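Local coordinates for extracellular solute-binding protein family 5 (Brucella melitensis, PDB 4ONY), which probably captures peptides or related solutes in the periplasm and hands them to an ABC transporter in the inner membrane, at residues N59-K64 with S188-P193; G72-G77 with P149-R154; R325-A330 with A417-K422. All blocks are in the same frame, centred on the assembly; numbering follows the deposited sequence.

Interaction 1: residues N59-K64 with S188-P193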
# COMPACT_ATOMS: atom_id res chain seq x y z
N ASN A 59 -10.87 -12.45 -15.83
CA ASN A 59 -11.71 -12.61 -14.65
C ASN A 59 -10.89 -12.41 -13.40
O ASN A 59 -10.13 -13.29 -13.00
CB ASN A 59 -12.37 -13.96 -14.63
CG ASN A 59 -13.38 -14.08 -13.50
OD1 ASN A 59 -13.33 -13.36 -12.52
ND2 ASN A 59 -14.33 -14.99 -13.65
N PRO A 60 -11.03 -11.25 -12.78
CA PRO A 60 -10.19 -10.94 -11.64
C PRO A 60 -10.68 -11.57 -10.35
O PRO A 60 -10.06 -11.33 -9.31
CB PRO A 60 -10.27 -9.40 -11.53
CG PRO A 60 -11.51 -9.03 -12.18
CD PRO A 60 -11.84 -10.09 -13.21
N PHE A 61 -11.74 -12.37 -10.37
CA PHE A 61 -12.36 -12.81 -9.12
C PHE A 61 -12.21 -14.29 -8.77
O PHE A 61 -12.82 -14.76 -7.79
CB PHE A 61 -13.85 -12.45 -9.18
CG PHE A 61 -14.11 -11.02 -9.54
CD1 PHE A 61 -13.67 -9.99 -8.71
CD2 PHE A 61 -14.79 -10.70 -10.71
CE1 PHE A 61 -13.93 -8.66 -9.04
CE2 PHE A 61 -15.02 -9.37 -11.07
CZ PHE A 61 -14.58 -8.36 -10.23
N VAL A 62 -11.40 -15.03 -9.54
CA VAL A 62 -11.31 -16.50 -9.45
C VAL A 62 -9.87 -16.98 -9.42
O VAL A 62 -8.95 -16.24 -9.83
CB VAL A 62 -12.05 -17.18 -10.64
CG1 VAL A 62 -13.51 -16.73 -10.70
CG2 VAL A 62 -11.37 -16.86 -11.96
N LEU A 63 -9.66 -18.21 -8.94
CA LEU A 63 -8.30 -18.75 -8.81
C LEU A 63 -7.60 -18.87 -10.15
O LEU A 63 -6.48 -18.46 -10.27
CB LEU A 63 -8.29 -20.12 -8.12
CG LEU A 63 -8.43 -20.05 -6.58
CD1 LEU A 63 -8.68 -21.47 -6.05
CD2 LEU A 63 -7.22 -19.44 -5.93
N LYS A 64 -8.28 -19.42 -11.16
CA LYS A 64 -7.61 -19.69 -12.44
C LYS A 64 -7.12 -18.40 -13.09
O LYS A 64 -7.91 -17.46 -13.27
CB LYS A 64 -8.54 -20.46 -13.41
CG LYS A 64 -7.92 -20.82 -14.76
CD LYS A 64 -6.72 -21.70 -14.55
CE LYS A 64 -5.99 -22.17 -15.80
NZ LYS A 64 -6.91 -22.45 -16.93
N SER A 188 -15.03 -3.14 -1.32
CA SER A 188 -14.09 -4.19 -1.73
C SER A 188 -14.79 -5.43 -2.24
O SER A 188 -14.30 -6.55 -2.08
CB SER A 188 -13.12 -4.58 -0.59
OG SER A 188 -12.52 -3.41 -0.05
N MET A 189 -15.95 -5.24 -2.86
CA MET A 189 -16.61 -6.29 -3.58
C MET A 189 -17.21 -5.68 -4.84
O MET A 189 -17.73 -4.58 -4.80
CB MET A 189 -17.74 -6.92 -2.76
CG MET A 189 -17.29 -7.86 -1.65
SD MET A 189 -16.46 -9.32 -2.32
CE MET A 189 -17.82 -10.48 -2.32
N PRO A 190 -17.16 -6.40 -5.95
CA PRO A 190 -17.86 -5.93 -7.14
C PRO A 190 -19.35 -6.15 -7.07
O PRO A 190 -19.85 -6.75 -6.10
CB PRO A 190 -17.26 -6.81 -8.22
CG PRO A 190 -17.08 -8.12 -7.51
CD PRO A 190 -16.57 -7.73 -6.15
N VAL A 191 -20.05 -5.62 -8.08
CA VAL A 191 -21.34 -6.13 -8.43
C VAL A 191 -21.21 -6.71 -9.84
O VAL A 191 -20.71 -6.06 -10.76
CB VAL A 191 -22.45 -5.04 -8.35
CG1 VAL A 191 -23.81 -5.65 -8.64
CG2 VAL A 191 -22.47 -4.41 -6.98
N LEU A 192 -21.69 -7.95 -9.98
CA LEU A 192 -21.64 -8.78 -11.18
C LEU A 192 -23.02 -8.92 -11.84
O LEU A 192 -24.04 -8.94 -11.15
CB LEU A 192 -21.16 -10.19 -10.84
CG LEU A 192 -19.81 -10.27 -10.13
CD1 LEU A 192 -19.38 -11.70 -9.87
CD2 LEU A 192 -18.71 -9.56 -10.92
N PRO A 193 -23.06 -9.03 -13.17
CA PRO A 193 -24.32 -9.15 -13.92
C PRO A 193 -24.86 -10.58 -14.04
O PRO A 193 -24.32 -11.36 -14.84
CB PRO A 193 -23.95 -8.63 -15.30
CG PRO A 193 -22.50 -8.94 -15.44
CD PRO A 193 -21.92 -8.86 -14.06
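Phe61 lays its ring against Pro190 and Leu192, which are the two side chains of 188-193 that reach it. Pro190 comes in over one face: its CG stands 3.9 Å from the centroid of the Phe61 ring, 28° off the ring normal, a CH-pi contact. The approach is closest toward the outer part of the ring, with Pro190 CG 3.5 Å from Phe61 CE1. Pro190 CB lies 3.7 Å from Phe61 CZ, so a side of the pyrrolidine ring rather than a single carbon rests there. Leu192 approaches obliquely through one methyl, its CD2 being 3.7 Å from Phe61 CE2. The residue between them, Val191, turns its side chain the other way.

The opposite face of the phenyl ring is filled from its own segment, where Pro60 CG sits 3.6 Å above the plane near the ring centre, and the ring is thus held between two prolines. With CG anti to the carbonyl carbon (chi1 -51°), Phe61 carries its ring across toward 188-193. Its backbone is fixed by an Asx turn, in which Asn59 OD1 accepts from Phe61 N at 2.9 Å. On the other segment, Leu192 N is hydrogen-bonded to Thr139 OG1.

Tyr74, Tyr84 and Tyr151 meet the Phe61 ring edge-to-face, extending the contact into an aromatic cluster. It joins the connection between strands 46-52 and 88-90 to the chain leaving helix 181-187, while helix 133-146 packs alongside and presents Leu143 to both Phe61 and Pro190.

Interaction 2: residues G72-G77 with P149-R154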
# COMPACT_ATOMS: atom_id res chain seq x y z
N GLY A 72 -6.80 -3.23 -15.14
CA GLY A 72 -7.80 -2.22 -15.44
C GLY A 72 -9.24 -2.67 -15.17
O GLY A 72 -10.15 -1.83 -15.18
N LEU A 73 -9.47 -3.94 -14.90
CA LEU A 73 -10.83 -4.44 -14.78
C LEU A 73 -11.43 -4.09 -13.43
O LEU A 73 -12.59 -3.64 -13.35
CB LEU A 73 -10.87 -5.95 -15.01
CG LEU A 73 -10.43 -6.40 -16.40
CD1 LEU A 73 -10.14 -7.90 -16.39
CD2 LEU A 73 -11.52 -6.10 -17.42
N TYR A 74 -10.66 -4.32 -12.38
CA TYR A 74 -11.12 -4.21 -11.01
C TYR A 74 -9.89 -4.11 -10.08
O TYR A 74 -8.88 -4.76 -10.31
CB TYR A 74 -11.95 -5.43 -10.62
CG TYR A 74 -12.46 -5.36 -9.20
CD1 TYR A 74 -13.55 -4.56 -8.89
CD2 TYR A 74 -11.85 -6.05 -8.17
CE1 TYR A 74 -14.05 -4.48 -7.60
CE2 TYR A 74 -12.30 -5.96 -6.87
CZ TYR A 74 -13.40 -5.16 -6.59
OH TYR A 74 -13.88 -5.06 -5.33
N ASN A 75 -9.97 -3.29 -9.07
CA ASN A 75 -8.88 -3.15 -8.07
C ASN A 75 -7.51 -2.80 -8.65
O ASN A 75 -6.49 -3.38 -8.28
CB ASN A 75 -8.75 -4.46 -7.27
CG ASN A 75 -7.87 -4.28 -6.04
OD1 ASN A 75 -7.70 -3.16 -5.56
ND2 ASN A 75 -7.28 -5.36 -5.54
N ASP A 76 -7.49 -1.91 -9.61
CA ASP A 76 -6.26 -1.61 -10.26
C ASP A 76 -5.60 -0.41 -9.54
O ASP A 76 -6.25 0.59 -9.30
CB ASP A 76 -6.51 -1.30 -11.72
CG ASP A 76 -5.22 -1.17 -12.49
OD1 ASP A 76 -4.55 -0.11 -12.37
OD2 ASP A 76 -4.88 -2.12 -13.23
N GLY A 77 -4.32 -0.55 -9.20
CA GLY A 77 -3.54 0.47 -8.49
C GLY A 77 -3.46 1.83 -9.16
O GLY A 77 -3.49 2.85 -8.50
N PRO A 149 -10.22 -16.27 -2.63
CA PRO A 149 -9.97 -15.31 -1.55
C PRO A 149 -9.51 -13.97 -2.12
O PRO A 149 -8.70 -13.97 -3.03
CB PRO A 149 -8.83 -15.97 -0.72
CG PRO A 149 -9.01 -17.44 -0.98
CD PRO A 149 -9.43 -17.51 -2.44
N PRO A 150 -9.97 -12.84 -1.56
CA PRO A 150 -10.82 -12.74 -0.40
C PRO A 150 -12.29 -12.73 -0.76
O PRO A 150 -13.14 -12.74 0.14
CB PRO A 150 -10.44 -11.36 0.19
CG PRO A 150 -10.00 -10.55 -1.00
CD PRO A 150 -9.42 -11.54 -1.97
N TYR A 151 -12.60 -12.71 -2.05
CA TYR A 151 -13.95 -12.51 -2.50
C TYR A 151 -14.89 -13.63 -2.02
O TYR A 151 -16.10 -13.38 -1.86
CB TYR A 151 -14.02 -12.37 -4.05
CG TYR A 151 -13.07 -11.36 -4.55
CD1 TYR A 151 -13.19 -10.03 -4.16
CD2 TYR A 151 -12.02 -11.72 -5.37
CE1 TYR A 151 -12.24 -9.09 -4.55
CE2 TYR A 151 -11.12 -10.79 -5.80
CZ TYR A 151 -11.21 -9.48 -5.37
OH TYR A 151 -10.30 -8.54 -5.82
N ASN A 152 -14.37 -14.82 -1.76
CA ASN A 152 -15.22 -15.92 -1.29
C ASN A 152 -15.34 -15.97 0.23
O ASN A 152 -16.00 -16.86 0.76
CB ASN A 152 -14.73 -17.28 -1.80
CG ASN A 152 -13.43 -17.71 -1.15
OD1 ASN A 152 -12.71 -16.91 -0.54
ND2 ASN A 152 -13.10 -18.97 -1.31
N SER A 153 -14.72 -15.04 0.93
CA SER A 153 -14.75 -15.11 2.39
C SER A 153 -15.78 -14.18 3.04
O SER A 153 -15.96 -14.24 4.22
CB SER A 153 -13.34 -14.83 2.95
OG SER A 153 -13.03 -13.45 2.82
N ARG A 154 -16.49 -13.35 2.28
CA ARG A 154 -17.35 -12.32 2.88
C ARG A 154 -18.56 -12.92 3.62
O ARG A 154 -18.89 -12.47 4.74
CB ARG A 154 -17.87 -11.34 1.83
CG ARG A 154 -16.96 -10.16 1.51
CD ARG A 154 -15.52 -10.50 1.37
NE ARG A 154 -14.77 -9.55 0.54
CZ ARG A 154 -13.63 -8.98 0.92
NH1 ARG A 154 -13.10 -9.25 2.10
NH2 ARG A 154 -13.02 -8.16 0.09
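Tyr74 and Tyr151 meet across backbones that stay well apart, the nearest CA atoms, those of Asn75 and Tyr151, being 12.0 Å from each other. Tyr151 is held in a type I beta turn from Pro150 to Ser153, entered through a cis peptide bond before Pro150. The two aromatic rings bridge the gap between this turn and the loop 72-77, passing one another obliquely with their planes at 72° and their centroids 6.0 Å apart. The hydroxyl of Tyr151 does the closest touching: its OH reaches the edge of the Tyr74 ring, in the ring plane, 3.4 Å from CE2. Carbon meets carbon just behind, where Tyr151 CE1 lies 3.9 Å from Tyr74 CE2. Tyr74 extends with CG anti to its nitrogen (chi1 -180°), which carries the ring toward Tyr151. Asn75 adds a marginal contact, while its backbone N is bonded to Asn81 OD1.

Beyond the two segments, the Tyr151 side chain also touches Met189. Inside the turn, Pro150 O accepts twice, from Ser153 N at 2.9 Å and, on a lone pair in the carbonyl plane, from Ser153 OG at 2.8 Å.

Interaction 3: residues R325-A330 with A417-K422; sequences RRVRQA and AGFQFK
Ala417 faces Arg326 and Val327 on neighbouring positions of one helical turn. One face of the Arg326 guanidinium is turned to Ala417, whose CA stands 3.9 Å above the plane, over its centre. A bend at the third torsion (chi3 -61°) folds the arginine chain back to this position, with NE 4.0 Å from Ala417 CB. No hydrogen bond crosses here; the charge is met instead by Asp324, which forms a salt bridge with Arg326 NH2. Val327 uses a single methyl for both of its contacts: CG2 lies 4.0 Å from Ala417 CB and 3.6 Å from Phe419 CE1.

Between these two touching residues of the second segment the chain bends at Gly418. Ala417 follows helix 404-416, and Gly418, at positive phi, is the C-prime residue of a Schellman motif, with Phe419 N bonded to Leu414 O and Gly418 N to Ser415 O. The chain then runs into the small hairpin of strands 420-422 and 425-427. Just beyond the glycine, Phe419 sets CE1 against the Val327 methyl, and the two side chains cross at about a right angle, the methyl meeting the ring obliquely. Leu414 of the ending helix touches both Phe419 and Ala330, and Phe434 packs edge-to-face on the Phe419 ring.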
# COMPACT_ATOMS: atom_id res chain seq x y z
N ARG A 325 17.59 -5.88 22.90
CA ARG A 325 17.28 -4.67 22.17
C ARG A 325 18.36 -3.61 22.21
O ARG A 325 18.39 -2.73 21.32
CB ARG A 325 15.98 -4.03 22.65
CG ARG A 325 16.06 -3.33 23.99
CD ARG A 325 14.68 -2.70 24.32
NE ARG A 325 14.73 -1.87 25.54
CZ ARG A 325 13.63 -1.30 26.06
NH1 ARG A 325 12.45 -1.56 25.51
NH2 ARG A 325 13.71 -0.54 27.11
N ARG A 326 19.19 -3.62 23.25
CA ARG A 326 20.30 -2.68 23.32
C ARG A 326 21.33 -2.96 22.23
O ARG A 326 21.97 -2.03 21.70
CB ARG A 326 21.00 -2.75 24.70
CG ARG A 326 20.09 -2.35 25.86
CD ARG A 326 20.69 -2.66 27.21
NE ARG A 326 20.92 -4.08 27.33
CZ ARG A 326 21.42 -4.68 28.39
NH1 ARG A 326 21.73 -3.98 29.50
NH2 ARG A 326 21.61 -5.99 28.37
N VAL A 327 21.54 -4.25 21.93
CA VAL A 327 22.44 -4.64 20.83
C VAL A 327 21.86 -4.19 19.48
O VAL A 327 22.57 -3.62 18.62
CB VAL A 327 22.69 -6.15 20.87
CG1 VAL A 327 23.44 -6.62 19.63
CG2 VAL A 327 23.43 -6.57 22.13
N ARG A 328 20.57 -4.44 19.27
CA ARG A 328 19.90 -3.99 18.04
C ARG A 328 19.99 -2.47 17.91
O ARG A 328 20.31 -1.96 16.83
CB ARG A 328 18.43 -4.46 18.00
CG ARG A 328 18.33 -5.99 18.03
CD ARG A 328 16.97 -6.47 17.68
NE ARG A 328 15.93 -5.94 18.58
CZ ARG A 328 15.45 -6.50 19.67
NH1 ARG A 328 15.94 -7.61 20.14
NH2 ARG A 328 14.45 -5.91 20.31
N GLN A 329 19.77 -1.76 19.00
CA GLN A 329 19.87 -0.30 18.98
C GLN A 329 21.26 0.18 18.55
O GLN A 329 21.38 1.03 17.68
CB GLN A 329 19.54 0.25 20.37
CG GLN A 329 19.36 1.76 20.53
CD GLN A 329 19.27 2.14 22.02
OE1 GLN A 329 19.35 1.27 22.94
NE2 GLN A 329 19.14 3.37 22.27
N ALA A 330 22.32 -0.39 19.15
CA ALA A 330 23.70 -0.08 18.76
C ALA A 330 23.95 -0.33 17.27
O ALA A 330 24.53 0.52 16.57
CB ALA A 330 24.69 -0.92 19.56
N ALA A 417 25.73 -3.57 27.22
CA ALA A 417 25.10 -4.87 26.99
C ALA A 417 26.00 -6.08 27.12
O ALA A 417 25.58 -7.17 26.81
CB ALA A 417 24.48 -4.89 25.64
N GLY A 418 27.22 -5.90 27.58
CA GLY A 418 28.08 -7.02 27.97
C GLY A 418 29.17 -7.35 26.95
O GLY A 418 29.89 -8.30 27.14
N PHE A 419 29.27 -6.59 25.84
CA PHE A 419 30.32 -6.80 24.86
C PHE A 419 31.68 -6.38 25.42
O PHE A 419 31.74 -5.52 26.31
CB PHE A 419 30.04 -6.03 23.57
CG PHE A 419 29.06 -6.73 22.64
CD1 PHE A 419 27.78 -7.01 23.06
CD2 PHE A 419 29.44 -7.11 21.38
CE1 PHE A 419 26.87 -7.65 22.20
CE2 PHE A 419 28.57 -7.76 20.53
CZ PHE A 419 27.28 -8.06 20.96
N GLN A 420 32.74 -7.00 24.90
CA GLN A 420 34.12 -6.51 25.03
C GLN A 420 34.69 -6.26 23.64
O GLN A 420 34.22 -6.76 22.62
CB GLN A 420 35.01 -7.55 25.70
CG GLN A 420 34.46 -8.19 26.94
CD GLN A 420 34.51 -7.32 28.15
OE1 GLN A 420 35.11 -6.24 28.15
NE2 GLN A 420 33.85 -7.78 29.20
N PHE A 421 35.75 -5.49 23.61
CA PHE A 421 36.47 -5.18 22.39
C PHE A 421 37.92 -5.52 22.66
O PHE A 421 38.51 -4.98 23.57
CB PHE A 421 36.22 -3.74 22.05
CG PHE A 421 34.78 -3.49 21.69
CD1 PHE A 421 34.34 -3.68 20.40
CD2 PHE A 421 33.87 -3.12 22.68
CE1 PHE A 421 32.98 -3.46 20.08
CE2 PHE A 421 32.54 -2.91 22.37
CZ PHE A 421 32.08 -3.09 21.07
N LYS A 422 38.44 -6.50 21.94
CA LYS A 422 39.73 -7.10 22.23
C LYS A 422 40.24 -7.36 20.83
O LYS A 422 39.54 -7.98 20.01
CB LYS A 422 39.57 -8.41 23.06

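How the interactions relate
Interactions 1 and 2 belong to one cluster, their centres about 6 Å apart, and share the connection between strands 46-52 and 88-90. The first is fully buried and wholly apolar; the second is partly buried, and a tyrosine hydroxyl makes its closest approach. A probable hydrogen bond from Arg154 NH2 to Ser188 O joins them directly. Interaction 3 lies on the other side of the chain's centre, about 53 Å from interaction 1 between centres, and ties a helix to the end of another helix. Its inner part is again aliphatic and aromatic, but a charged arginine borders it at the surface. None of the three has a hydrogen bond crossing between its segments.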